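PDB 4MTN: transcription termination factor NusA, which probably takes part in both termination and antitermination of transcription, binding the core RNA polymerase and nascent RNA. Local coordinates for residues A[392-395]-A[396-400]; A[385-388]-A[389-393]. All coordinates share one frame; numbering follows the deposited sequence.

Contact 1. Residues A[392-395]-A[396-400]; sequences DLRR and ATEKA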
loop_
_atom_site.group_PDB
_atom_site.type_symbol
_atom_site.label_atom_id
_atom_site.label_comp_id
_atom_site.label_asym_id
_atom_site.label_seq_id
_atom_site.Cartn_x
_atom_site.Cartn_y
_atom_site.Cartn_z
ATOM N N ASP A 392 15.282 -23.718 19.585
ATOM C CA ASP A 392 15.038 -24.668 18.506
ATOM C C ASP A 392 15.582 -26.042 18.874
ATOM O O ASP A 392 14.988 -27.067 18.538
ATOM C CB ASP A 392 15.669 -24.181 17.202
ATOM C CG ASP A 392 14.982 -22.951 16.645
ATOM O OD1 ASP A 392 14.297 -22.248 17.418
ATOM O OD2 ASP A 392 15.127 -22.685 15.432
ATOM N N LEU A 393 16.724 -26.046 19.555
ATOM C CA LEU A 393 17.313 -27.270 20.087
ATOM C C LEU A 393 16.317 -27.988 20.990
ATOM O O LEU A 393 15.921 -29.120 20.716
ATOM C CB LEU A 393 18.601 -26.963 20.853
ATOM C CG LEU A 393 19.443 -28.170 21.266
ATOM C CD1 LEU A 393 19.915 -28.935 20.039
ATOM C CD2 LEU A 393 20.624 -27.736 22.121
ATOM N N ARG A 394 15.930 -27.320 22.074
ATOM C CA ARG A 394 14.935 -27.844 23.004
ATOM C C ARG A 394 13.633 -28.218 22.294
ATOM O O ARG A 394 13.004 -29.221 22.628
ATOM C CB ARG A 394 14.653 -26.825 24.112
ATOM C CG ARG A 394 13.595 -27.265 25.112
ATOM C CD ARG A 394 13.410 -26.246 26.229
ATOM N NE ARG A 394 12.879 -24.975 25.742
ATOM C CZ ARG A 394 13.611 -23.881 25.555
ATOM N NH1 ARG A 394 14.913 -23.897 25.814
ATOM N NH2 ARG A 394 13.044 -22.768 25.108
ATOM N N ARG A 395 13.239 -27.413 21.313
ATOM C CA ARG A 395 12.027 -27.680 20.545
ATOM C C ARG A 395 12.161 -28.965 19.733
ATOM O O ARG A 395 11.209 -29.736 19.610
ATOM C CB ARG A 395 11.706 -26.505 19.619
ATOM C CG ARG A 395 10.431 -26.679 18.809
ATOM C CD ARG A 395 10.133 -25.454 17.957
ATOM N NE ARG A 395 9.779 -24.289 18.764
ATOM C CZ ARG A 395 10.601 -23.276 19.022
ATOM N NH1 ARG A 395 11.834 -23.280 18.533
ATOM N NH2 ARG A 395 10.190 -22.258 19.766
ATOM N N ALA A 396 13.351 -29.191 19.185
ATOM C CA ALA A 396 13.610 -30.377 18.379
ATOM C C ALA A 396 13.754 -31.624 19.247
ATOM O O ALA A 396 13.312 -32.707 18.866
ATOM C CB ALA A 396 14.856 -30.178 17.531
ATOM N N THR A 397 14.374 -31.469 20.413
ATOM C CA THR A 397 14.573 -32.592 21.325
ATOM C C THR A 397 13.261 -33.001 21.989
ATOM O O THR A 397 13.116 -34.134 22.449
ATOM C CB THR A 397 15.615 -32.264 22.413
ATOM O OG1 THR A 397 15.225 -31.076 23.110
ATOM C CG2 THR A 397 16.987 -32.055 21.790
ATOM N N GLU A 398 12.311 -32.075 22.043
ATOM C CA GLU A 398 10.968 -32.391 22.516
ATOM C C GLU A 398 10.178 -33.076 21.407
ATOM O O GLU A 398 9.207 -33.787 21.667
ATOM C CB GLU A 398 10.247 -31.130 22.996
ATOM C CG GLU A 398 10.726 -30.623 24.348
ATOM C CD GLU A 398 10.066 -29.321 24.754
ATOM O OE1 GLU A 398 9.178 -28.845 24.016
ATOM O OE2 GLU A 398 10.436 -28.771 25.814
ATOM N N LYS A 399 10.602 -32.853 20.167
ATOM C CA LYS A 399 10.023 -33.535 19.016
ATOM C C LYS A 399 10.657 -34.917 18.872
ATOM O O LYS A 399 10.138 -35.786 18.172
ATOM C CB LYS A 399 10.221 -32.709 17.742
ATOM C CG LYS A 399 9.434 -33.203 16.539
ATOM C CD LYS A 399 9.780 -32.408 15.291
ATOM C CE LYS A 399 9.088 -32.976 14.064
ATOM N NZ LYS A 399 9.465 -32.240 12.825
ATOM N N ALA A 400 11.783 -35.110 19.555
ATOM C CA ALA A 400 12.465 -36.399 19.594
ATOM C C ALA A 400 11.700 -37.393 20.462
ATOM O O ALA A 400 12.074 -38.562 20.566
ATOM C CB ALA A 400 13.889 -36.234 20.102
#
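Residues 392-395 and 396-400 meet as successive turns of one helix, a local i to i+4 contact on the solvent-exposed last part of helix 370-399, close to the C-terminal end of the modelled chain. Along the backbone ladder Ala396 N gives its hydrogen to Asp392 O, and Thr397 N donates to Leu393 O at 2.8 Å. One residue on, Glu398 N reaches Arg394 O at 3.0 Å. The next rung is weak, Lys399 N lying 3.2 Å from Arg395 O, as is a second bond from Lys399 N to Ala396 O.

Thr397 turns its hydroxyl back on the preceding turn. A chi1 of 56° directs OG1 at the carbonyls there, 2.9 Å from Arg394 O and 3.2 Å from Leu393 O, and its single proton can serve either; CG2 rests beside Leu393 O. Arg394 and Glu398 run side by side in the same direction, their flat ends 63° apart. What touches is aliphatic against carboxylate, Arg394 CG to Glu398 OE2 at 3.6 Å, while Arg394 NE stays 4.5 Å from Glu398 OE2, too long for a salt bridge. Both arginine chains bend at chi3 but with opposite sign, and Arg395 thereby turns back to Asp392, whose carboxylate carbon lies in plane at the guanidinium edge. Arg395 NH1 and Asp392 OD1 form a salt bridge at 2.9 Å, whose hydrogen bond is weak because it is strongly bent. The turn is probably held mainly by main-chain bonds, while the exposed charges probably add little.

Contact 2. Residues A[385-388]-A[389-393]; sequences ERIE and KEQDL
Between residues 385-388 and 389-393 the backbone is plain alpha-helix, Lys389, Glu390, Gln391 and Asp392 each giving an N-H to the carbonyl four residues back, the Glu390 N to Arg386 O bond measuring 2.9 Å. On the side chains, Arg386 is the hub. It brings NH1 to 3.2 Å from Glu390 OE1 in a salt bridge, the guanidinium and carboxylate planes turned 79° apart. Lys389 folds back over the same arginine: chi1 of 71° tucks its CG against Arg386 O, and a bend at chi4 lays Lys389 NZ 3.6 Å from Arg386 CG. Arg386 NE and Lys389 NZ, both positively charged, are 4.5 Å apart. Elsewhere Ile387, which also touches Phe351 of helix 351-355, presents CG2 to Gln391 NE2 at 3.6 Å. Replacing Gln391 with an alanine would probably leave Ile387 CG2 without the amide that covers it on this side. The salt-bridge partner of Asp392 is Arg395, further along the helix. Opposite charges four residues apart therefore bridge one turn, and the salt bridge to Glu390 probably offsets part of the repulsion between Arg386 and Lys389.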
loop_
_atom_site.group_PDB
_atom_site.type_symbol
_atom_site.label_atom_id
_atom_site.label_comp_id
_atom_site.label_asym_id
_atom_site.label_seq_id
_atom_site.Cartn_x
_atom_site.Cartn_y
_atom_site.Cartn_z
ATOM N N GLU A 385 21.102 -14.733 18.828
ATOM C CA GLU A 385 21.180 -15.825 17.868
ATOM C C GLU A 385 21.334 -17.175 18.567
ATOM O O GLU A 385 20.741 -18.168 18.147
ATOM C CB GLU A 385 22.341 -15.595 16.900
ATOM C CG GLU A 385 22.418 -16.598 15.763
ATOM C CD GLU A 385 23.501 -16.253 14.760
ATOM O OE1 GLU A 385 24.115 -15.173 14.894
ATOM O OE2 GLU A 385 23.738 -17.061 13.837
ATOM N N ARG A 386 22.127 -17.203 19.634
ATOM C CA ARG A 386 22.357 -18.435 20.380
ATOM C C ARG A 386 21.116 -18.850 21.163
ATOM O O ARG A 386 20.816 -20.036 21.281
ATOM C CB ARG A 386 23.543 -18.285 21.333
ATOM C CG ARG A 386 23.942 -19.588 22.009
ATOM C CD ARG A 386 24.937 -19.369 23.131
ATOM N NE ARG A 386 25.363 -20.631 23.728
ATOM C CZ ARG A 386 24.692 -21.273 24.680
ATOM N NH1 ARG A 386 23.557 -20.771 25.149
ATOM N NH2 ARG A 386 25.156 -22.417 25.165
ATOM N N ILE A 387 20.407 -17.866 21.704
ATOM C CA ILE A 387 19.177 -18.125 22.443
ATOM C C ILE A 387 18.121 -18.734 21.525
ATOM O O ILE A 387 17.421 -19.674 21.907
ATOM C CB ILE A 387 18.630 -16.835 23.095
ATOM C CG1 ILE A 387 19.460 -16.473 24.328
ATOM C CG2 ILE A 387 17.169 -16.997 23.487
ATOM C CD1 ILE A 387 19.094 -15.142 24.943
ATOM N N GLU A 388 18.026 -18.212 20.306
ATOM C CA GLU A 388 17.062 -18.715 19.333
ATOM C C GLU A 388 17.342 -20.166 18.949
ATOM O O GLU A 388 16.427 -20.987 18.907
ATOM C CB GLU A 388 17.052 -17.837 18.080
ATOM C CG GLU A 388 16.404 -16.476 18.282
ATOM C CD GLU A 388 16.158 -15.747 16.976
ATOM O OE1 GLU A 388 16.170 -16.406 15.914
ATOM O OE2 GLU A 388 15.956 -14.515 17.011
ATOM N N LYS A 389 18.605 -20.481 18.675
ATOM C CA LYS A 389 18.972 -21.836 18.280
ATOM C C LYS A 389 18.918 -22.792 19.471
ATOM O O LYS A 389 18.746 -23.999 19.300
ATOM C CB LYS A 389 20.364 -21.858 17.638
ATOM C CG LYS A 389 21.518 -21.609 18.596
ATOM C CD LYS A 389 22.857 -21.696 17.874
ATOM C CE LYS A 389 24.026 -21.477 18.825
ATOM N NZ LYS A 389 24.104 -22.532 19.873
ATOM N N GLU A 390 19.057 -22.247 20.677
ATOM C CA GLU A 390 18.937 -23.046 21.891
ATOM C C GLU A 390 17.482 -23.445 22.118
ATOM O O GLU A 390 17.194 -24.532 22.616
ATOM C CB GLU A 390 19.474 -22.280 23.101
ATOM C CG GLU A 390 19.458 -23.072 24.398
ATOM C CD GLU A 390 19.943 -22.259 25.582
ATOM O OE1 GLU A 390 20.396 -21.114 25.374
ATOM O OE2 GLU A 390 19.869 -22.764 26.723
ATOM N N GLN A 391 16.568 -22.552 21.748
ATOM C CA GLN A 391 15.142 -22.835 21.839
ATOM C C GLN A 391 14.734 -23.862 20.789
ATOM O O GLN A 391 13.942 -24.762 21.064
ATOM C CB GLN A 391 14.323 -21.553 21.674
ATOM C CG GLN A 391 14.465 -20.573 22.828
ATOM C CD GLN A 391 13.783 -19.246 22.554
ATOM O OE1 GLN A 391 13.238 -19.026 21.471
ATOM N NE2 GLN A 391 13.811 -18.352 23.535
ATOM N N ASP A 392 15.282 -23.718 19.585
ATOM C CA ASP A 392 15.038 -24.668 18.506
ATOM C C ASP A 392 15.582 -26.042 18.874
ATOM O O ASP A 392 14.988 -27.067 18.538
ATOM C CB ASP A 392 15.669 -24.181 17.202
ATOM C CG ASP A 392 14.982 -22.951 16.645
ATOM O OD1 ASP A 392 14.297 -22.248 17.418
ATOM O OD2 ASP A 392 15.127 -22.685 15.432
ATOM N N LEU A 393 16.724 -26.046 19.555
ATOM C CA LEU A 393 17.313 -27.270 20.087
ATOM C C LEU A 393 16.317 -27.988 20.990
ATOM O O LEU A 393 15.921 -29.120 20.716
ATOM C CB LEU A 393 18.601 -26.963 20.853
ATOM C CG LEU A 393 19.443 -28.170 21.266
ATOM C CD1 LEU A 393 19.915 -28.935 20.039
ATOM C CD2 LEU A 393 20.624 -27.736 22.121
#

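How the contacts relate
Neither contact is core: both lie on the surface of the single helix 370-399, their centres about 10 Å apart, and they overlap at Asp392 and Leu393. The general principle they illustrate is that an exposed helix repeats one backbone pattern while its side-chain chemistry changes with its surroundings. Contact 2, nearer the body of the chain, still has a hydrophobic neighbour in helix 351-355 and closes a salt bridge across its two segments. Contact 1, further out, has its salt bridge within one segment, and across the segments it relies on main-chain rungs and a threonine hydroxyl. Asp392 belongs to both, its backbone N bonded backward and its carbonyl forward.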